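Local coordinates for protein putative nitroreductase (Thermotoga maritima, PDB 1VKW) that is a putative nitroreductase that probably acts as an oxidoreductase, at residues Phe16-Arg22 with Met151-Pro156. Sequence-based numbering, arbitrary orientation.
Sequences FEAIENR and MTILAP. With SO4 (sulfate ion), chain C.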
loop_
_atom_site.group_PDB
_atom_site.type_symbol
_atom_site.label_atom_id
_atom_site.label_comp_id
_atom_site.label_asym_id
_atom_site.label_seq_id
_atom_site.Cartn_x
_atom_site.Cartn_y
_atom_site.Cartn_z
ATOM N N PHE A 16 3.226 -10.864 2.378
ATOM C CA PHE A 16 2.064 -11.551 1.829
ATOM C C PHE A 16 0.903 -11.539 2.827
ATOM O O PHE A 16 -0.258 -11.290 2.471
ATOM C CB PHE A 16 2.420 -12.986 1.437
ATOM C CG PHE A 16 3.551 -13.078 0.455
ATOM C CD1 PHE A 16 3.436 -12.510 -0.811
ATOM C CD2 PHE A 16 4.734 -13.713 0.796
ATOM C CE1 PHE A 16 4.484 -12.585 -1.724
ATOM C CE2 PHE A 16 5.790 -13.787 -0.111
ATOM C CZ PHE A 16 5.668 -13.221 -1.365
ATOM N N GLU A 17 1.231 -11.783 4.088
ATOM C CA GLU A 17 0.223 -11.808 5.139
ATOM C C GLU A 17 -0.329 -10.400 5.378
ATOM O O GLU A 17 -1.526 -10.230 5.545
ATOM C CB GLU A 17 0.816 -12.437 6.404
ATOM C CG GLU A 17 1.207 -13.897 6.176
ATOM C CD GLU A 17 2.087 -14.497 7.256
ATOM O OE1 GLU A 17 2.814 -13.755 7.949
ATOM O OE2 GLU A 17 2.063 -15.738 7.396
ATOM N N ALA A 18 0.532 -9.386 5.345
ATOM C CA ALA A 18 0.086 -7.988 5.486
ATOM C C ALA A 18 -0.890 -7.576 4.383
ATOM O O ALA A 18 -1.928 -6.976 4.658
ATOM C CB ALA A 18 1.272 -7.050 5.498
ATOM N N ILE A 19 -0.558 -7.890 3.130
ATOM C CA ILE A 19 -1.451 -7.585 2.014
ATOM C C ILE A 19 -2.780 -8.327 2.179
ATOM O O ILE A 19 -3.852 -7.743 2.002
ATOM C CB ILE A 19 -0.791 -7.931 0.655
ATOM C CG1 ILE A 19 0.371 -6.968 0.369
ATOM C CG2 ILE A 19 -1.835 -7.851 -0.489
ATOM C CD1 ILE A 19 1.312 -7.400 -0.785
ATOM N N GLU A 20 -2.711 -9.609 2.526
ATOM C CA GLU A 20 -3.914 -10.421 2.665
ATOM C C GLU A 20 -4.759 -9.999 3.875
ATOM O O GLU A 20 -5.979 -10.141 3.851
ATOM C CB GLU A 20 -3.567 -11.915 2.759
ATOM C CG GLU A 20 -4.722 -12.814 2.334
ATOM C CD GLU A 20 -4.570 -14.260 2.778
ATOM O OE1 GLU A 20 -3.436 -14.698 3.091
ATOM O OE2 GLU A 20 -5.599 -14.966 2.804
ATOM N N ASN A 21 -4.122 -9.483 4.926
ATOM C CA ASN A 21 -4.859 -9.035 6.126
ATOM C C ASN A 21 -5.245 -7.555 6.116
ATOM O O ASN A 21 -5.869 -7.074 7.061
ATOM C CB ASN A 21 -4.063 -9.336 7.390
ATOM C CG ASN A 21 -4.045 -10.807 7.727
ATOM O OD1 ASN A 21 -5.059 -11.499 7.612
ATOM N ND2 ASN A 21 -2.888 -11.298 8.161
ATOM N N ARG A 22 -4.880 -6.832 5.068
ATOM C CA ARG A 22 -5.247 -5.418 4.968
ATOM C C ARG A 22 -6.668 -5.284 4.440
ATOM O O ARG A 22 -6.951 -5.711 3.323
ATOM C CB ARG A 22 -4.307 -4.654 4.038
ATOM C CG ARG A 22 -4.601 -3.139 4.010
ATOM C CD ARG A 22 -4.532 -2.483 2.658
ATOM N NE ARG A 22 -5.300 -3.184 1.624
ATOM C CZ ARG A 22 -6.614 -3.075 1.419
ATOM N NH1 ARG A 22 -7.374 -2.310 2.192
ATOM N NH2 ARG A 22 -7.180 -3.761 0.430
HETATM N N MSE A 151 -1.292 -10.464 -5.504
HETATM C CA MSE A 151 -1.067 -9.559 -4.363
HETATM C C MSE A 151 -1.317 -8.100 -4.731
HETATM O O MSE A 151 -1.766 -7.315 -3.895
HETATM C CB MSE A 151 0.359 -9.703 -3.837
HETATM C CG MSE A 151 0.666 -11.038 -3.230
HETATM SE SE MSE A 151 -0.456 -11.447 -1.670
HETATM C CE MSE A 151 -1.867 -12.527 -2.616
ATOM N N THR A 152 -1.015 -7.741 -5.978
ATOM C CA THR A 152 -1.269 -6.401 -6.495
ATOM C C THR A 152 -2.775 -6.092 -6.584
ATOM O O THR A 152 -3.191 -4.987 -6.226
ATOM C CB THR A 152 -0.597 -6.236 -7.894
ATOM O OG1 THR A 152 0.820 -6.430 -7.778
ATOM C CG2 THR A 152 -0.757 -4.825 -8.442
ATOM N N ILE A 153 -3.567 -7.070 -7.047
ATOM C CA ILE A 153 -5.039 -6.930 -7.171
ATOM C C ILE A 153 -5.732 -6.736 -5.825
ATOM O O ILE A 153 -6.809 -6.156 -5.767
ATOM C CB ILE A 153 -5.677 -8.185 -7.888
ATOM C CG1 ILE A 153 -5.171 -8.332 -9.327
ATOM C CG2 ILE A 153 -7.218 -8.134 -7.862
ATOM C CD1 ILE A 153 -4.926 -7.049 -10.021
ATOM N N LEU A 154 -5.127 -7.227 -4.751
ATOM C CA LEU A 154 -5.689 -7.016 -3.417
ATOM C C LEU A 154 -5.469 -5.593 -2.894
ATOM O O LEU A 154 -5.929 -5.265 -1.808
ATOM C CB LEU A 154 -5.145 -8.054 -2.423
ATOM C CG LEU A 154 -5.488 -9.508 -2.798
ATOM C CD1 LEU A 154 -4.767 -10.500 -1.925
ATOM C CD2 LEU A 154 -7.001 -9.765 -2.771
ATOM N N ALA A 155 -4.775 -4.750 -3.656
ATOM C CA ALA A 155 -4.564 -3.358 -3.263
ATOM C C ALA A 155 -5.900 -2.651 -3.134
ATOM O O ALA A 155 -6.857 -3.017 -3.821
ATOM C CB ALA A 155 -3.693 -2.628 -4.299
ATOM N N PRO A 156 -5.977 -1.647 -2.262
ATOM C CA PRO A 156 -7.163 -0.825 -2.188
ATOM C C PRO A 156 -7.139 0.176 -3.333
ATOM O O PRO A 156 -6.085 0.426 -3.933
ATOM C CB PRO A 156 -7.021 -0.119 -0.839
ATOM C CG PRO A 156 -5.540 0.024 -0.662
ATOM C CD PRO A 156 -4.955 -1.216 -1.292
HETATM S S SO4 C . -10.939 -3.231 0.663
HETATM O O1 SO4 C . -12.086 -2.726 -0.076
HETATM O O2 SO4 C . -10.509 -4.481 0.073
HETATM O O3 SO4 C . -9.892 -2.226 0.622
HETATM O O4 SO4 C . -11.318 -3.491 2.052
HETATM O O HOH W 1 -4.347 -5.488 0.422
#
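I19 and M151 have the closest pair of CA atoms between helix 15-21 and the C-terminal end of helix 143-153, 6.7 Å apart. R22 and L154-P156 already lie in loop, and there the R22 side chain spans to L154 and P156. At the helical end the packing is apolar. Selenomethionine M151, bent at both chi2 and chi3, brings SE to the edge of the F16 ring, 5.5 Å from its centroid and 82° off the ring normal, a Met-aromatic contact made from the side of the ring. From I19, CD1 lies 3.9 Å from M151 CB, while CG2, anti to the backbone N, sits 3.4 Å from M151 O and also packs on L154 CB at 3.8 Å. The sequence belongs to the FMN-dependent nitroreductase clan, and here the N-terminal helix packs against the end of helix 143-153, with helix 74-93 touching I19, R22 and P156. Where the helices give way to loop, R22 takes over. Its bent chain presents NH2 to L154 O at 3.0 Å, a fairly straight bond (160°) lying in the guanidinium plane, and P156 CD sits over one face of that group, 3.5 Å from R22 NE. A water bonded to R22 NE, I19 O and L154 O ties the two backbones together, and L154 O also accepts a bond from R127. A sulfate, probably from the crystallisation liquor, lies at the guanidinium edge, its O3 3.0 Å from R22 NH1 and also bonded to NH2; S24 and R127 also hydrogen-bond to it.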